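Local coordinates for Rho GTPase-activating protein 26 (PDB 1F7C), which stimulates GTP hydrolysis by the small GTPases RhoA and Cdc42 through its RhoGAP domain, the part of the longer protein present in this chain, at residues A124-N129 against I198-I203; C44-E49 against E85-A90. All coordinates share one frame; numbering follows the deposited sequence.

Contact 1: A124-N129 against I198-I203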
loop_
_atom_site.group_PDB
_atom_site.type_symbol
_atom_site.label_atom_id
_atom_site.label_comp_id
_atom_site.label_asym_id
_atom_site.label_seq_id
_atom_site.Cartn_x
_atom_site.Cartn_y
_atom_site.Cartn_z
ATOM N N ALA A 124 0.768 -11.903 14.250
ATOM C CA ALA A 124 1.742 -10.989 14.833
ATOM C C ALA A 124 1.087 -9.692 15.301
ATOM O O ALA A 124 1.434 -9.159 16.350
ATOM C CB ALA A 124 2.847 -10.690 13.825
ATOM N N ALA A 125 0.133 -9.192 14.521
ATOM C CA ALA A 125 -0.566 -7.954 14.861
ATOM C C ALA A 125 -1.419 -8.107 16.118
ATOM O O ALA A 125 -1.866 -7.115 16.694
ATOM C CB ALA A 125 -1.439 -7.514 13.687
ATOM N N LYS A 126 -1.643 -9.350 16.534
ATOM C CA LYS A 126 -2.448 -9.641 17.716
ATOM C C LYS A 126 -1.667 -9.641 19.030
ATOM O O LYS A 126 -2.258 -9.543 20.104
ATOM C CB LYS A 126 -3.134 -10.997 17.564
ATOM C CG LYS A 126 -4.352 -11.014 16.671
ATOM C CD LYS A 126 -4.832 -12.440 16.558
ATOM C CE LYS A 126 -6.199 -12.549 15.927
ATOM N NZ LYS A 126 -6.631 -13.971 15.941
ATOM N N LEU A 127 -0.347 -9.770 18.951
ATOM C CA LEU A 127 0.482 -9.782 20.148
ATOM C C LEU A 127 0.086 -8.661 21.103
ATOM O O LEU A 127 -0.178 -7.533 20.681
ATOM C CB LEU A 127 1.954 -9.670 19.760
ATOM C CG LEU A 127 2.549 -10.992 19.263
ATOM C CD1 LEU A 127 3.826 -10.761 18.477
ATOM C CD2 LEU A 127 2.809 -11.878 20.464
ATOM N N GLU A 128 0.032 -8.990 22.392
ATOM C CA GLU A 128 -0.353 -8.037 23.428
ATOM C C GLU A 128 0.704 -6.969 23.668
ATOM O O GLU A 128 0.396 -5.882 24.157
ATOM C CB GLU A 128 -0.648 -8.779 24.731
ATOM N N ASN A 129 1.948 -7.276 23.324
ATOM C CA ASN A 129 3.042 -6.329 23.508
ATOM C C ASN A 129 3.243 -5.472 22.255
ATOM O O ASN A 129 3.492 -5.995 21.168
ATOM C CB ASN A 129 4.329 -7.088 23.828
ATOM C CG ASN A 129 5.497 -6.169 24.092
ATOM O OD1 ASN A 129 6.625 -6.624 24.262
ATOM N ND2 ASN A 129 5.236 -4.868 24.133
ATOM N N ILE A 198 -10.419 -9.465 10.320
ATOM C CA ILE A 198 -10.334 -8.475 9.252
ATOM C C ILE A 198 -9.777 -7.176 9.802
ATOM O O ILE A 198 -8.967 -6.505 9.159
ATOM C CB ILE A 198 -11.724 -8.197 8.624
ATOM C CG1 ILE A 198 -12.234 -9.454 7.911
ATOM C CG2 ILE A 198 -11.646 -7.026 7.653
ATOM C CD1 ILE A 198 -11.338 -9.938 6.789
ATOM N N LYS A 199 -10.205 -6.820 11.003
ATOM C CA LYS A 199 -9.732 -5.596 11.618
ATOM C C LYS A 199 -8.213 -5.588 11.774
ATOM O O LYS A 199 -7.581 -4.550 11.597
ATOM C CB LYS A 199 -10.399 -5.385 12.979
ATOM C CG LYS A 199 -10.154 -6.498 13.978
ATOM C CD LYS A 199 -10.747 -6.151 15.330
ATOM C CE LYS A 199 -12.247 -5.909 15.228
ATOM N NZ LYS A 199 -12.974 -7.143 14.825
ATOM N N PHE A 200 -7.626 -6.736 12.103
ATOM C CA PHE A 200 -6.176 -6.807 12.271
ATOM C C PHE A 200 -5.420 -6.663 10.958
ATOM O O PHE A 200 -4.230 -6.379 10.958
ATOM C CB PHE A 200 -5.765 -8.103 12.953
ATOM C CG PHE A 200 -6.321 -8.255 14.329
ATOM C CD1 PHE A 200 -7.617 -8.721 14.519
ATOM C CD2 PHE A 200 -5.563 -7.906 15.441
ATOM C CE1 PHE A 200 -8.154 -8.837 15.803
ATOM C CE2 PHE A 200 -6.087 -8.017 16.726
ATOM C CZ PHE A 200 -7.389 -8.484 16.910
ATOM N N GLN A 201 -6.098 -6.868 9.838
ATOM C CA GLN A 201 -5.436 -6.703 8.555
ATOM C C GLN A 201 -5.069 -5.227 8.460
ATOM O O GLN A 201 -4.047 -4.857 7.882
ATOM C CB GLN A 201 -6.372 -7.058 7.404
ATOM C CG GLN A 201 -7.002 -8.435 7.506
ATOM C CD GLN A 201 -7.569 -8.897 6.173
ATOM O OE1 GLN A 201 -8.141 -8.106 5.415
ATOM N NE2 GLN A 201 -7.419 -10.184 5.881
ATOM N N ASN A 202 -5.917 -4.386 9.045
ATOM C CA ASN A 202 -5.707 -2.950 9.043
ATOM C C ASN A 202 -4.583 -2.529 9.997
ATOM O O ASN A 202 -3.829 -1.611 9.694
ATOM C CB ASN A 202 -7.013 -2.236 9.397
ATOM C CG ASN A 202 -8.130 -2.555 8.418
ATOM O OD1 ASN A 202 -7.920 -3.247 7.424
ATOM N ND2 ASN A 202 -9.325 -2.044 8.695
ATOM N N ILE A 203 -4.473 -3.209 11.135
ATOM C CA ILE A 203 -3.431 -2.917 12.122
ATOM C C ILE A 203 -2.046 -3.190 11.527
ATOM O O ILE A 203 -1.065 -2.496 11.828
ATOM C CB ILE A 203 -3.595 -3.796 13.392
ATOM C CG1 ILE A 203 -4.971 -3.553 14.023
ATOM C CG2 ILE A 203 -2.496 -3.490 14.392
ATOM C CD1 ILE A 203 -5.238 -2.106 14.385
#
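The aliphatic stem of Lys126 lies over one face of the Phe200 ring. Here, in the all-helical RhoGAP domain, residues 124-129, from the last part of helix 115-125 onward, pack on the first turns of helix 198-210. Lys126 CG makes the main touch, a CH-pi contact with the Phe200 ring centroid at 3.8 Å. Lys126 CG sits above the plane, offset toward the rim, 3.5 Å from Phe200 CE2. With CG beside the backbone N (chi1 -78°) and the rest of the chain extended, Lys126 runs across the ring, and the two side chains cross at about a right angle. CE then passes near Phe200 CE1. Lys126 NZ ends 5.6 Å from the Phe200 ring centroid, so any cation-pi attraction is weak at most. The ammonium has a firmer partner in Asp197, with which it forms a salt bridge. The Phe200 side chain also touches Ile122 of helix 115-125. Beside the lysine, Ala125 adds small apolar contacts. It points toward helix 198-210, and, consistent with its small size, the backbones come close, with the CA atoms of Ala125 and Phe200 6.3 Å apart. Ala125 CB meets Phe200 CB at 4.4 Å and Ile203 CG2 at 4.2 Å. Ala125 O takes a weak hydrogen bond from Arg133 and also lies at the ring's edge, in its plane, 4.0 Å from Phe200 CD2.

Contact 2: C44-E49 against E85-A90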
loop_
_atom_site.group_PDB
_atom_site.type_symbol
_atom_site.label_atom_id
_atom_site.label_comp_id
_atom_site.label_asym_id
_atom_site.label_seq_id
_atom_site.Cartn_x
_atom_site.Cartn_y
_atom_site.Cartn_z
ATOM N N CYS A 44 2.921 6.753 -10.172
ATOM C CA CYS A 44 1.779 7.177 -9.377
ATOM C C CYS A 44 2.205 7.818 -8.066
ATOM O O CYS A 44 1.615 8.808 -7.627
ATOM C CB CYS A 44 0.856 5.996 -9.093
ATOM S SG CYS A 44 -0.102 5.439 -10.510
ATOM N N ILE A 45 3.231 7.258 -7.438
ATOM C CA ILE A 45 3.714 7.801 -6.177
ATOM C C ILE A 45 4.244 9.206 -6.403
ATOM O O ILE A 45 3.924 10.132 -5.661
ATOM C CB ILE A 45 4.854 6.943 -5.581
ATOM C CG1 ILE A 45 4.302 5.609 -5.094
ATOM C CG2 ILE A 45 5.532 7.679 -4.448
ATOM C CD1 ILE A 45 2.994 5.735 -4.400
ATOM N N HIS A 46 5.047 9.351 -7.448
ATOM C CA HIS A 46 5.645 10.630 -7.778
ATOM C C HIS A 46 4.634 11.730 -8.044
ATOM O O HIS A 46 4.805 12.853 -7.568
ATOM C CB HIS A 46 6.569 10.488 -8.983
ATOM C CG HIS A 46 7.249 11.764 -9.359
ATOM N ND1 HIS A 46 6.721 12.645 -10.279
ATOM C CD2 HIS A 46 8.373 12.347 -8.878
ATOM C CE1 HIS A 46 7.491 13.717 -10.347
ATOM N NE2 HIS A 46 8.498 13.562 -9.507
ATOM N N ALA A 47 3.586 11.415 -8.797
ATOM C CA ALA A 47 2.567 12.408 -9.117
ATOM C C ALA A 47 1.798 12.863 -7.878
ATOM O O ALA A 47 1.535 14.059 -7.693
ATOM C CB ALA A 47 1.594 11.853 -10.160
ATOM N N VAL A 48 1.427 11.909 -7.033
ATOM C CA VAL A 48 0.693 12.243 -5.830
ATOM C C VAL A 48 1.553 13.125 -4.934
ATOM O O VAL A 48 1.081 14.116 -4.403
ATOM C CB VAL A 48 0.249 10.956 -5.073
ATOM C CG1 VAL A 48 -0.313 11.296 -3.694
ATOM C CG2 VAL A 48 -0.818 10.249 -5.874
ATOM N N GLU A 49 2.825 12.782 -4.777
ATOM C CA GLU A 49 3.675 13.571 -3.910
ATOM C C GLU A 49 4.005 14.955 -4.435
ATOM O O GLU A 49 3.931 15.923 -3.684
ATOM C CB GLU A 49 4.957 12.816 -3.586
ATOM C CG GLU A 49 4.698 11.515 -2.879
ATOM C CD GLU A 49 5.956 10.892 -2.335
ATOM O OE1 GLU A 49 7.034 11.285 -2.805
ATOM O OE2 GLU A 49 5.868 10.015 -1.449
ATOM N N GLU A 85 11.181 7.017 -16.371
ATOM C CA GLU A 85 11.397 7.912 -17.544
ATOM C C GLU A 85 10.347 9.025 -17.620
ATOM O O GLU A 85 10.542 10.124 -17.092
ATOM C CB GLU A 85 11.379 7.086 -18.828
ATOM N N THR A 86 9.233 8.738 -18.281
ATOM C CA THR A 86 8.164 9.717 -18.429
ATOM C C THR A 86 7.441 9.948 -17.099
ATOM O O THR A 86 7.743 9.308 -16.092
ATOM C CB THR A 86 7.139 9.254 -19.500
ATOM O OG1 THR A 86 6.562 10.402 -20.133
ATOM C CG2 THR A 86 6.021 8.421 -18.865
ATOM N N GLU A 87 6.488 10.871 -17.111
ATOM C CA GLU A 87 5.705 11.199 -15.930
ATOM C C GLU A 87 4.270 11.470 -16.347
ATOM O O GLU A 87 4.024 11.994 -17.431
ATOM C CB GLU A 87 6.290 12.427 -15.228
ATOM C CG GLU A 87 7.463 12.102 -14.315
ATOM C CD GLU A 87 8.184 13.338 -13.814
ATOM O OE1 GLU A 87 7.506 14.269 -13.323
ATOM O OE2 GLU A 87 9.432 13.373 -13.902
ATOM N N ILE A 88 3.326 11.109 -15.487
ATOM C CA ILE A 88 1.915 11.307 -15.784
ATOM C C ILE A 88 1.607 12.771 -16.082
ATOM O O ILE A 88 2.097 13.674 -15.397
ATOM C CB ILE A 88 1.033 10.826 -14.616
ATOM C CG1 ILE A 88 1.363 9.363 -14.290
ATOM C CG2 ILE A 88 -0.437 10.968 -14.981
ATOM C CD1 ILE A 88 0.542 8.777 -13.163
ATOM N N CYS A 89 0.795 13.000 -17.110
ATOM C CA CYS A 89 0.409 14.351 -17.521
ATOM C C CYS A 89 -0.544 15.010 -16.528
ATOM O O CYS A 89 -1.309 14.342 -15.835
ATOM C CB CYS A 89 -0.255 14.305 -18.904
ATOM S SG CYS A 89 -0.672 15.925 -19.599
ATOM N N ALA A 90 -0.493 16.337 -16.482
ATOM C CA ALA A 90 -1.341 17.116 -15.591
ATOM C C ALA A 90 -2.814 16.962 -15.940
ATOM O O ALA A 90 -3.688 17.288 -15.142
ATOM C CB ALA A 90 -0.942 18.584 -15.645
HETATM O O HOH W 1 4.733 10.926 -12.339
#
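Ile88 reaches from its loop to the side of helix 35-51. Its CB points toward the helix. From there CG1 carries the extended chain inward (chi2 -179°), and CD1 makes the contact. Ile88 CD1 lies 4.3 Å from Cys44 SG and 4.4 Å from Ala47 CB, so it rests against residues one turn apart. Ile88 also touches Ile97 of helix 94-106, and Cys44 touches Leu101 of the same helix. Nearer the surface, His46 faces Glu87. The imidazole CG is anti to the backbone N (chi1 -179°), which swings the ring out toward the loop. His46 CE1 comes within 3.0 Å of Glu87 OE1. The ring and carboxylate planes are 64° apart, and the oxygen approaches a ring carbon obliquely, a close contact and not a hydrogen bond. One water lies between His46 ND1 and Ile88 N, at 3.3 Å and 3.5 Å, and both bonds are weak. Were His46 an alanine, the water would probably lose its weak ring partner and the Glu87 carboxylate the imidazole it packs against. This is plain loop-on-helix packing in the RhoGAP fold: the connection between helices 65-76 and 94-106 rests on helix 35-51 through an isoleucine methyl.

How the contacts relate
Contact 1 and contact 2 belong to the same RhoGAP domain but lie on opposite sides of the chain's centre. Their centres are 33 Å apart. The nearest atoms are about 17 Å apart, so the two do not touch. Each centre lies about 17 Å from the centre of the chain. Along the sequence they follow in series, with contact 2 closing before contact 1 opens. Contact 1 sets residues 124-129 on helix 198-210; contact 2 sets a loop on helix 35-51. Both are partly buried packing contacts away from Arg60, the predicted arginine finger for GTP hydrolysis. Arg60 falls in the sequence between the two segments of contact 2.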